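Local structure of pumilio homolog 23 (Arabidopsis thaliana, 5WZJ) at residues A[246-251]-A[298-303]; A[422-427]-A[465-470]. The protein binds RNA sequence-specifically through pumilio repeats packed into a curved right-handed superhelix, recognises 18S rRNA, and probably regulates translation and mRNA stability. All blocks are in the same frame, centred on the assembly; numbering follows the deposited sequence.

Contact 1: A[246-251]-A[298-303]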
ATOM      1  N   GLN A 246      22.399  -0.186   9.398  1.00 17.09           N
ATOM      2  CA  GLN A 246      21.571   0.607  10.299  1.00 17.58           C
ATOM      3  C   GLN A 246      20.391  -0.207  10.834  1.00 16.05           C
ATOM      4  O   GLN A 246      20.048  -0.100  12.017  1.00 19.10           O
ATOM      5  CB  GLN A 246      21.078   1.879   9.591  1.00 16.00           C
ATOM      6  CG  GLN A 246      22.208   2.771   9.085  1.00 16.48           C
ATOM      7  CD  GLN A 246      21.796   4.229   8.973  1.00 17.73           C
ATOM      8  OE1 GLN A 246      21.497   4.876   9.977  1.00 19.04           O
ATOM      9  NE2 GLN A 246      21.793   4.756   7.747  1.00 18.53           N
ATOM     10  N   LEU A 247      19.760  -1.015   9.976  1.00 15.49           N
ATOM     11  CA  LEU A 247      18.639  -1.845  10.415  1.00 14.65           C
ATOM     12  C   LEU A 247      19.059  -2.792  11.526  1.00 17.38           C
ATOM     13  O   LEU A 247      18.309  -2.997  12.488  1.00 15.77           O
ATOM     14  CB  LEU A 247      18.063  -2.634   9.239  1.00 11.50           C
ATOM     15  CG  LEU A 247      17.344  -1.774   8.197  1.00 15.96           C
ATOM     16  CD1 LEU A 247      17.032  -2.595   6.969  1.00 16.36           C
ATOM     17  CD2 LEU A 247      16.074  -1.224   8.814  1.00 12.98           C
ATOM     18  N   LEU A 248      20.264  -3.374  11.414  1.00 15.93           N
ATOM     19  CA  LEU A 248      20.780  -4.272  12.446  1.00 16.89           C
ATOM     20  C   LEU A 248      21.135  -3.538  13.732  1.00 18.07           C
ATOM     21  O   LEU A 248      21.233  -4.167  14.787  1.00 16.83           O
ATOM     22  CB  LEU A 248      21.999  -5.040  11.915  1.00 13.95           C
ATOM     23  CG  LEU A 248      21.669  -6.009  10.766  1.00 20.72           C
ATOM     24  CD1 LEU A 248      22.948  -6.456  10.023  1.00 23.56           C
ATOM     25  CD2 LEU A 248      20.893  -7.224  11.291  1.00 20.78           C
ATOM     26  N   GLU A 249      21.323  -2.224  13.678  1.00 21.51           N
ATOM     27  CA  GLU A 249      21.517  -1.462  14.903  1.00 19.93           C
ATOM     28  C   GLU A 249      20.186  -1.003  15.499  1.00 19.60           C
ATOM     29  O   GLU A 249      20.016  -1.041  16.720  1.00 22.93           O
ATOM     30  CB  GLU A 249      22.421  -0.245  14.628  1.00 20.51           C
ATOM     31  CG  GLU A 249      23.193   0.280  15.847  1.00 34.51           C
ATOM     32  CD  GLU A 249      24.465  -0.524  16.144  1.00 38.77           C
ATOM     33  OE1 GLU A 249      24.704  -1.583  15.499  1.00 32.94           O
ATOM     34  OE2 GLU A 249      25.235  -0.084  17.023  1.00 46.05           O
ATOM     35  N   ILE A 250      19.232  -0.578  14.666  1.00 16.67           N
ATOM     36  CA  ILE A 250      18.041   0.074  15.206  1.00 21.97           C
ATOM     37  C   ILE A 250      16.973  -0.940  15.614  1.00 17.95           C
ATOM     38  O   ILE A 250      16.256  -0.731  16.599  1.00 15.14           O
ATOM     39  CB  ILE A 250      17.482   1.114  14.216  1.00 27.19           C
ATOM     40  CG1 ILE A 250      17.016   0.466  12.923  1.00 29.90           C
ATOM     41  CG2 ILE A 250      18.505   2.207  13.932  1.00 28.91           C
ATOM     42  CD1 ILE A 250      16.660   1.490  11.856  1.00 32.91           C
ATOM     43  N   ILE A 251      16.807  -2.031  14.866  1.00 11.54           N
ATOM     44  CA  ILE A 251      15.722  -2.971  15.169  1.00 14.34           C
ATOM     45  C   ILE A 251      15.906  -3.626  16.544  1.00 20.68           C
ATOM     46  O   ILE A 251      14.915  -3.718  17.287  1.00 19.39           O
ATOM     47  CB  ILE A 251      15.549  -3.982  14.030  1.00 17.19           C
ATOM     48  CG1 ILE A 251      14.958  -3.296  12.796  1.00 20.22           C
ATOM     49  CG2 ILE A 251      14.658  -5.159  14.478  1.00 18.92           C
ATOM     50  CD1 ILE A 251      14.894  -4.217  11.579  1.00 18.13           C
ATOM     51  N   PRO A 298      16.746  -7.606   7.620  1.00 22.17           N
ATOM     52  CA  PRO A 298      17.751  -8.420   6.932  1.00 18.17           C
ATOM     53  C   PRO A 298      17.594  -9.888   7.290  1.00 22.66           C
ATOM     54  O   PRO A 298      16.985 -10.242   8.300  1.00 17.89           O
ATOM     55  CB  PRO A 298      19.083  -7.867   7.456  1.00 23.64           C
ATOM     56  CG  PRO A 298      18.757  -6.476   7.908  1.00 23.06           C
ATOM     57  CD  PRO A 298      17.361  -6.575   8.469  1.00 16.72           C
ATOM     58  N   GLU A 299      18.192 -10.747   6.454  1.00 20.67           N
ATOM     59  CA  GLU A 299      17.930 -12.183   6.531  1.00 27.22           C
ATOM     60  C   GLU A 299      18.177 -12.732   7.930  1.00 28.69           C
ATOM     61  O   GLU A 299      17.326 -13.430   8.495  1.00 25.20           O
ATOM     62  CB  GLU A 299      18.789 -12.934   5.508  1.00 33.52           C
ATOM     63  CG  GLU A 299      18.746 -14.449   5.697  1.00 48.29           C
ATOM     64  CD  GLU A 299      19.332 -15.216   4.520  1.00 59.46           C
ATOM     65  OE1 GLU A 299      18.988 -14.890   3.359  1.00 63.69           O
ATOM     66  OE2 GLU A 299      20.136 -16.143   4.763  1.00 55.92           O
ATOM     67  N   SER A 300      19.342 -12.430   8.505  1.00 23.90           N
ATOM     68  CA  SER A 300      19.692 -12.996   9.803  1.00 26.80           C
ATOM     69  C   SER A 300      18.701 -12.561  10.871  1.00 29.34           C
ATOM     70  O   SER A 300      18.331 -13.341  11.758  1.00 23.68           O
ATOM     71  CB  SER A 300      21.110 -12.564  10.189  1.00 30.41           C
ATOM     72  OG  SER A 300      21.191 -11.143  10.236  1.00 32.30           O
ATOM     73  N   LEU A 301      18.262 -11.310  10.803  1.00 22.06           N
ATOM     74  CA  LEU A 301      17.318 -10.816  11.793  1.00 19.99           C
ATOM     75  C   LEU A 301      15.942 -11.446  11.586  1.00 19.62           C
ATOM     76  O   LEU A 301      15.293 -11.854  12.554  1.00 19.93           O
ATOM     77  CB  LEU A 301      17.268  -9.288  11.713  1.00 23.65           C
ATOM     78  CG  LEU A 301      16.590  -8.544  12.851  1.00 29.28           C
ATOM     79  CD1 LEU A 301      17.304  -7.224  13.107  1.00 26.01           C
ATOM     80  CD2 LEU A 301      15.160  -8.312  12.483  1.00 27.94           C
ATOM     81  N   TYR A 302      15.500 -11.562  10.325  1.00 20.65           N
ATOM     82  CA  TYR A 302      14.229 -12.232  10.042  1.00 20.27           C
ATOM     83  C   TYR A 302      14.241 -13.660  10.563  1.00 23.31           C
ATOM     84  O   TYR A 302      13.273 -14.112  11.187  1.00 21.03           O
ATOM     85  CB  TYR A 302      13.922 -12.226   8.531  1.00 18.08           C
ATOM     86  CG  TYR A 302      12.671 -13.031   8.188  1.00 20.79           C
ATOM     87  CD1 TYR A 302      12.729 -14.422   8.055  1.00 22.13           C
ATOM     88  CD2 TYR A 302      11.429 -12.406   8.023  1.00 15.56           C
ATOM     89  CE1 TYR A 302      11.591 -15.175   7.780  1.00 21.66           C
ATOM     90  CE2 TYR A 302      10.285 -13.151   7.737  1.00 18.22           C
ATOM     91  CZ  TYR A 302      10.375 -14.537   7.624  1.00 22.32           C
ATOM     92  OH  TYR A 302       9.252 -15.291   7.348  1.00 23.92           O
ATOM     93  N   ASN A 303      15.315 -14.407  10.278  1.00 23.15           N
ATOM     94  CA  ASN A 303      15.340 -15.817  10.666  1.00 21.96           C
ATOM     95  C   ASN A 303      15.246 -15.969  12.178  1.00 23.48           C
ATOM     96  O   ASN A 303      14.596 -16.894  12.679  1.00 22.05           O
ATOM     97  CB  ASN A 303      16.608 -16.498  10.137  1.00 24.60           C
ATOM     98  CG  ASN A 303      16.592 -16.659   8.619  1.00 26.67           C
ATOM     99  OD1 ASN A 303      15.555 -16.488   7.981  1.00 25.12           O
ATOM    100  ND2 ASN A 303      17.741 -16.985   8.038  1.00 28.13           N
TER
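P298, whose ring rests against L247 and L248, turns its carbonyl O into its own helix, accepting from the backbone N of Y302 at 2.8 Å. It sits at the N-cap, where a residue lacking an N-H costs the helix nothing, and its ring offers a compact apolar surface. On that surface L247 CB lies 4.1 Å from P298 CD, while L248 slides past in the opposite direction with its CD2 4.1 Å from P298 CG. The CD2 methyl of L248 also reaches L301 CD1 (4.0 Å) and brushes S300 OG at the exposed margin. Deeper in, I251 CG2, lying anti to the backbone N, fits against both methyls of L301, the nearer being CD1 at 3.6 Å. I293 and V296 of helix 284-296 add to this apolar layer, and L237 of helix 227-239 also touches I251. The short helical segments 246-251 and 299-303 run 34° apart, their axes 10.8 Å from each other at closest approach, a spacing that leucine and isoleucine side chains can bridge. Pumilio repeats 4 and 5 are thus joined side by side. With almost only apolar groups meeting, the fit depends on shape and exclusion of water rather than on directed bonds.

Contact 2: A[422-427]-A[465-470]; sequences GAKMHV and DSSGAR. With nucleotides of chain B.
The carboxylate of D465 ties 422-427 to the start of helix 468-477 in pumilio repeat 7. D465 OD2 accepts from M425 N at 2.8 Å, nearly straight (167°), on the syn side. D465 OD1, on its anti side, takes S467 N at 2.7 Å and G468 N at 2.8 Å from opposite faces, an Asx turn that caps the helix. With CG anti to the backbone N (chi1 -178°), the carboxylate reaches M425 N with OD2 while OD1 turns back to the N-H groups of its own turn.

The K424 chain, bent at chi2 and chi4, crosses the carboxylate at about a right angle. K424 NZ donates to S467 OG (2.8 Å) and to M425 O, and makes a weaker salt bridge to D465 OD1 (3.3 Å). Replacing D465 by an alanine is likely to leave the N-H groups of M425, S467 and G468 without these acceptors and K424 NZ without its weak salt-bridge partner. A serine suits position 467 because S467 OG accepts from K424 NZ and donates to N3 of A3 of chain B, 2.8 Å away. S466 OG likewise donates to O4' of that nucleotide.

Buried M425 packs against F404 and W419, its SD 3.8 Å from G468 CA; any CB on G468 would run into that sulfur. On the RNA side, the R470 guanidinium lies nearly parallel over the G2 base of chain B, near C5 and C6, while A3 of chain B leans over the opposite face, its N6 nearest; R470 NH2 makes a weak bond, 3.1 Å, to A3 N7.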
ATOM      1  N   GLY A 422     -25.856 -10.437  -8.436  1.00 32.65           N
ATOM      2  CA  GLY A 422     -25.700  -9.001  -8.340  1.00 32.16           C
ATOM      3  C   GLY A 422     -24.675  -8.513  -7.338  1.00 34.55           C
ATOM      4  O   GLY A 422     -24.344  -7.321  -7.352  1.00 37.16           O
ATOM      5  N   ALA A 423     -24.151  -9.379  -6.479  1.00 33.84           N
ATOM      6  CA  ALA A 423     -23.291  -8.926  -5.394  1.00 31.53           C
ATOM      7  C   ALA A 423     -21.902  -8.565  -5.901  1.00 31.62           C
ATOM      8  O   ALA A 423     -21.415  -9.106  -6.900  1.00 27.62           O
ATOM      9  CB  ALA A 423     -23.177  -9.996  -4.308  1.00 31.77           C
ATOM     10  N   LYS A 424     -21.265  -7.630  -5.202  1.00 27.76           N
ATOM     11  CA  LYS A 424     -19.871  -7.324  -5.471  1.00 23.98           C
ATOM     12  C   LYS A 424     -19.013  -8.514  -5.049  1.00 28.24           C
ATOM     13  O   LYS A 424     -19.198  -9.067  -3.962  1.00 26.51           O
ATOM     14  CB  LYS A 424     -19.457  -6.056  -4.729  1.00 24.98           C
ATOM     15  CG  LYS A 424     -17.991  -5.666  -4.913  1.00 29.60           C
ATOM     16  CD  LYS A 424     -17.679  -5.304  -6.366  1.00 37.67           C
ATOM     17  CE  LYS A 424     -16.185  -5.118  -6.581  1.00 34.59           C
ATOM     18  NZ  LYS A 424     -15.417  -6.351  -6.193  1.00 38.11           N
ATOM     19  N   MET A 425     -18.091  -8.929  -5.915  1.00 23.14           N
ATOM     20  CA  MET A 425     -17.260 -10.079  -5.583  1.00 22.30           C
ATOM     21  C   MET A 425     -16.200  -9.718  -4.539  1.00 22.89           C
ATOM     22  O   MET A 425     -15.871  -8.551  -4.317  1.00 20.01           O
ATOM     23  CB  MET A 425     -16.615 -10.642  -6.842  1.00 19.60           C
ATOM     24  CG  MET A 425     -17.635 -11.395  -7.678  1.00 23.43           C
ATOM     25  SD  MET A 425     -17.055 -11.910  -9.294  1.00 18.90           S
ATOM     26  CE  MET A 425     -18.481 -12.881  -9.819  1.00 11.96           C
ATOM     27  N   HIS A 426     -15.649 -10.758  -3.913  1.00 21.37           N
ATOM     28  CA  HIS A 426     -14.798 -10.625  -2.738  1.00 18.62           C
ATOM     29  C   HIS A 426     -13.372 -10.272  -3.142  1.00 22.37           C
ATOM     30  O   HIS A 426     -12.749 -10.987  -3.936  1.00 15.79           O
ATOM     31  CB  HIS A 426     -14.824 -11.940  -1.961  1.00 22.21           C
ATOM     32  CG  HIS A 426     -14.248 -11.849  -0.584  1.00 23.35           C
ATOM     33  ND1 HIS A 426     -12.966 -12.261  -0.287  1.00 20.43           N
ATOM     34  CD2 HIS A 426     -14.787 -11.415   0.582  1.00 18.76           C
ATOM     35  CE1 HIS A 426     -12.736 -12.079   1.003  1.00 27.79           C
ATOM     36  NE2 HIS A 426     -13.824 -11.566   1.552  1.00 21.25           N
ATOM     37  N   VAL A 427     -12.835  -9.190  -2.568  1.00 18.35           N
ATOM     38  CA  VAL A 427     -11.540  -8.685  -3.033  1.00 20.65           C
ATOM     39  C   VAL A 427     -10.429  -9.701  -2.774  1.00 20.80           C
ATOM     40  O   VAL A 427      -9.647 -10.032  -3.674  1.00 17.54           O
ATOM     41  CB  VAL A 427     -11.229  -7.314  -2.395  1.00 21.75           C
ATOM     42  CG1 VAL A 427      -9.796  -6.897  -2.712  1.00 19.07           C
ATOM     43  CG2 VAL A 427     -12.191  -6.255  -2.939  1.00 21.03           C
ATOM     44  N   ASP A 465     -17.474  -7.663 -13.095  1.00 25.79           N
ATOM     45  CA  ASP A 465     -17.098  -7.293 -11.739  1.00 25.46           C
ATOM     46  C   ASP A 465     -15.658  -6.802 -11.757  1.00 24.94           C
ATOM     47  O   ASP A 465     -14.794  -7.434 -12.371  1.00 23.82           O
ATOM     48  CB  ASP A 465     -17.250  -8.484 -10.787  1.00 25.63           C
ATOM     49  CG  ASP A 465     -16.919  -8.132  -9.344  1.00 28.16           C
ATOM     50  OD1 ASP A 465     -15.718  -8.062  -8.991  1.00 24.34           O
ATOM     51  OD2 ASP A 465     -17.864  -7.940  -8.558  1.00 27.52           O
ATOM     52  N   SER A 466     -15.399  -5.679 -11.080  1.00 16.00           N
ATOM     53  CA  SER A 466     -14.068  -5.077 -11.138  1.00 21.88           C
ATOM     54  C   SER A 466     -13.004  -5.926 -10.450  1.00 23.97           C
ATOM     55  O   SER A 466     -11.813  -5.761 -10.749  1.00 25.85           O
ATOM     56  CB  SER A 466     -14.098  -3.665 -10.531  1.00 23.39           C
ATOM     57  OG  SER A 466     -14.508  -3.712  -9.174  1.00 32.16           O
ATOM     58  N   SER A 467     -13.395  -6.831  -9.548  1.00 19.61           N
ATOM     59  CA  SER A 467     -12.464  -7.835  -9.033  1.00 20.74           C
ATOM     60  C   SER A 467     -12.500  -9.131  -9.845  1.00 22.68           C
ATOM     61  O   SER A 467     -11.443  -9.698 -10.159  1.00 17.60           O
ATOM     62  CB  SER A 467     -12.771  -8.142  -7.562  1.00 22.30           C
ATOM     63  OG  SER A 467     -12.698  -6.962  -6.776  1.00 24.79           O
ATOM     64  N   GLY A 468     -13.699  -9.615 -10.185  1.00 15.19           N
ATOM     65  CA  GLY A 468     -13.801 -10.835 -10.977  1.00 21.06           C
ATOM     66  C   GLY A 468     -13.113 -10.734 -12.328  1.00 21.08           C
ATOM     67  O   GLY A 468     -12.533 -11.706 -12.814  1.00 21.90           O
ATOM     68  N   ALA A 469     -13.172  -9.561 -12.961  1.00 23.73           N
ATOM     69  CA  ALA A 469     -12.506  -9.395 -14.254  1.00 22.53           C
ATOM     70  C   ALA A 469     -11.007  -9.680 -14.148  1.00 23.43           C
ATOM     71  O   ALA A 469     -10.403 -10.242 -15.075  1.00 20.46           O
ATOM     72  CB  ALA A 469     -12.754  -7.983 -14.800  1.00 20.70           C
ATOM     73  N   ARG A 470     -10.392  -9.330 -13.009  1.00 18.50           N
ATOM     74  CA  ARG A 470      -8.976  -9.642 -12.796  1.00 19.71           C
ATOM     75  C   ARG A 470      -8.723 -11.147 -12.750  1.00 17.53           C
ATOM     76  O   ARG A 470      -7.664 -11.618 -13.182  1.00 18.09           O
ATOM     77  CB  ARG A 470      -8.484  -8.997 -11.503  1.00 24.69           C
ATOM     78  CG  ARG A 470      -8.716  -7.489 -11.448  1.00 25.29           C
ATOM     79  CD  ARG A 470      -7.820  -6.758 -12.427  1.00 30.37           C
ATOM     80  NE  ARG A 470      -7.624  -5.379 -11.991  1.00 34.20           N
ATOM     81  CZ  ARG A 470      -6.517  -4.669 -12.185  1.00 32.59           C
ATOM     82  NH1 ARG A 470      -5.483  -5.196 -12.825  1.00 26.90           N
ATOM     83  NH2 ARG A 470      -6.446  -3.423 -11.727  1.00 32.22           N
TER
ATOM     84  P     A B   3      -9.411   1.204  -9.156  1.00 40.82           P
ATOM     85  OP1   A B   3      -9.870   2.464  -8.507  1.00 44.22           O
ATOM     86  OP2   A B   3      -7.964   0.880  -9.229  1.00 36.13           O
ATOM     87  O5'   A B   3     -10.168   0.004  -8.432  1.00 37.81           O
ATOM     88  C5'   A B   3     -11.587  -0.006  -8.311  1.00 35.63           C
ATOM     89  C4'   A B   3     -12.073  -1.286  -7.672  1.00 37.22           C
ATOM     90  O4'   A B   3     -11.790  -2.405  -8.550  1.00 37.26           O
ATOM     91  C3'   A B   3     -11.414  -1.670  -6.349  1.00 33.29           C
ATOM     92  O3'   A B   3     -11.995  -1.008  -5.239  1.00 35.99           O
ATOM     93  C2'   A B   3     -11.577  -3.189  -6.309  1.00 33.31           C
ATOM     94  O2'   A B   3     -12.877  -3.560  -5.868  1.00 35.30           O
ATOM     95  C1'   A B   3     -11.458  -3.549  -7.789  1.00 28.18           C
ATOM     96  N9    A B   3     -10.104  -3.986  -8.166  1.00 24.13           N
ATOM     97  C8    A B   3      -9.197  -3.323  -8.964  1.00 28.91           C
ATOM     98  N7    A B   3      -8.079  -3.999  -9.145  1.00 30.69           N
ATOM     99  C5    A B   3      -8.282  -5.185  -8.427  1.00 28.28           C
ATOM    100  C6    A B   3      -7.490  -6.326  -8.211  1.00 27.76           C
ATOM    101  N6    A B   3      -6.263  -6.474  -8.716  1.00 28.58           N
ATOM    102  N1    A B   3      -8.000  -7.329  -7.452  1.00 27.55           N
ATOM    103  C2    A B   3      -9.223  -7.195  -6.934  1.00 28.24           C
ATOM    104  N3    A B   3     -10.064  -6.169  -7.066  1.00 29.28           N
ATOM    105  C4    A B   3      -9.528  -5.191  -7.825  1.00 25.70           C
ATOM    106  P     G B   2      -7.392   4.212 -13.855  1.00 60.20           P
ATOM    107  OP1   G B   2      -7.578   5.128 -12.701  1.00 66.38           O
ATOM    108  OP2   G B   2      -6.028   3.893 -14.342  1.00 58.25           O
ATOM    109  O5'   G B   2      -8.102   2.846 -13.445  1.00 60.45           O
ATOM    110  C5'   G B   2      -9.518   2.738 -13.411  1.00 46.58           C
ATOM    111  C4'   G B   2      -9.945   1.341 -13.033  1.00 42.17           C
ATOM    112  O4'   G B   2      -9.576   0.404 -14.068  1.00 42.54           O
ATOM    113  C3'   G B   2      -9.317   0.780 -11.767  1.00 41.40           C
ATOM    114  O3'   G B   2     -10.048   1.208 -10.630  1.00 45.85           O
ATOM    115  C2'   G B   2      -9.363  -0.740 -11.979  1.00 38.44           C
ATOM    116  O2'   G B   2     -10.567  -1.285 -11.453  1.00 32.98           O
ATOM    117  C1'   G B   2      -9.386  -0.871 -13.513  1.00 35.49           C
ATOM    118  N9    G B   2      -8.185  -1.496 -14.101  1.00 35.77           N
ATOM    119  C8    G B   2      -6.895  -1.030 -14.256  1.00 34.34           C
ATOM    120  N7    G B   2      -6.106  -1.896 -14.854  1.00 31.42           N
ATOM    121  C5    G B   2      -6.932  -2.993 -15.107  1.00 32.17           C
ATOM    122  C6    G B   2      -6.674  -4.248 -15.725  1.00 27.17           C
ATOM    123  O6    G B   2      -5.614  -4.667 -16.193  1.00 27.01           O
ATOM    124  N1    G B   2      -7.809  -5.056 -15.764  1.00 19.70           N
ATOM    125  C2    G B   2      -9.039  -4.715 -15.267  1.00 24.36           C
ATOM    126  N2    G B   2     -10.016  -5.617 -15.397  1.00 19.02           N
ATOM    127  N3    G B   2      -9.303  -3.548 -14.694  1.00 29.66           N
ATOM    128  C4    G B   2      -8.210  -2.753 -14.651  1.00 30.03           C
ATOM    129  P     U B   4     -11.108  -0.023  -4.321  1.00 36.27           P
ATOM    130  OP1   U B   4     -12.058   0.615  -3.376  1.00 46.15           O
ATOM    131  OP2   U B   4     -10.158   0.752  -5.163  1.00 34.48           O
ATOM    132  O5'   U B   4     -10.188  -1.013  -3.489  1.00 34.96           O
ATOM    133  C5'   U B   4     -10.750  -2.070  -2.723  1.00 31.14           C
ATOM    134  C4'   U B   4      -9.668  -3.015  -2.278  1.00 33.98           C
ATOM    135  O4'   U B   4      -9.054  -3.601  -3.459  1.00 29.03           O
ATOM    136  C3'   U B   4      -8.532  -2.359  -1.485  1.00 32.27           C
ATOM    137  O3'   U B   4      -8.066  -3.249  -0.482  1.00 37.13           O
ATOM    138  C2'   U B   4      -7.435  -2.189  -2.526  1.00 31.66           C
ATOM    139  O2'   U B   4      -6.121  -2.162  -2.008  1.00 33.22           O
ATOM    140  C1'   U B   4      -7.656  -3.417  -3.402  1.00 31.88           C
ATOM    141  N1    U B   4      -7.120  -3.242  -4.757  1.00 30.82           N
ATOM    142  C2    U B   4      -6.127  -4.126  -5.124  1.00 36.65           C
ATOM    143  O2    U B   4      -5.748  -5.036  -4.400  1.00 36.54           O
ATOM    144  N3    U B   4      -5.612  -3.916  -6.379  1.00 36.55           N
ATOM    145  C4    U B   4      -5.966  -2.919  -7.263  1.00 30.76           C
ATOM    146  O4    U B   4      -5.393  -2.883  -8.353  1.00 32.16           O
ATOM    147  C5    U B   4      -6.991  -2.025  -6.798  1.00 35.04           C
ATOM    148  C6    U B   4      -7.519  -2.205  -5.579  1.00 32.34           C
TER

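Contacts 1 and 2 share no helix and never touch: their centres stand 39 Å apart on opposite sides of the chain's centre, though all four segments belong to one NOP9-like PUF repeat domain. Contact 1 is largely buried, joins neighbouring repeats, and keeps about 15 Å from the RNA at its nearest atom, in line with its almost wholly apolar chemistry. Contact 2 is only partly buried and borders the nucleotides, where a loop before helix 427-436 meets the start of helix 468-477. There charges, hydroxyls and backbone N-H groups dominate. The first joins two successive repeats; the second sets the ends of a loop and a helix beside the RNA.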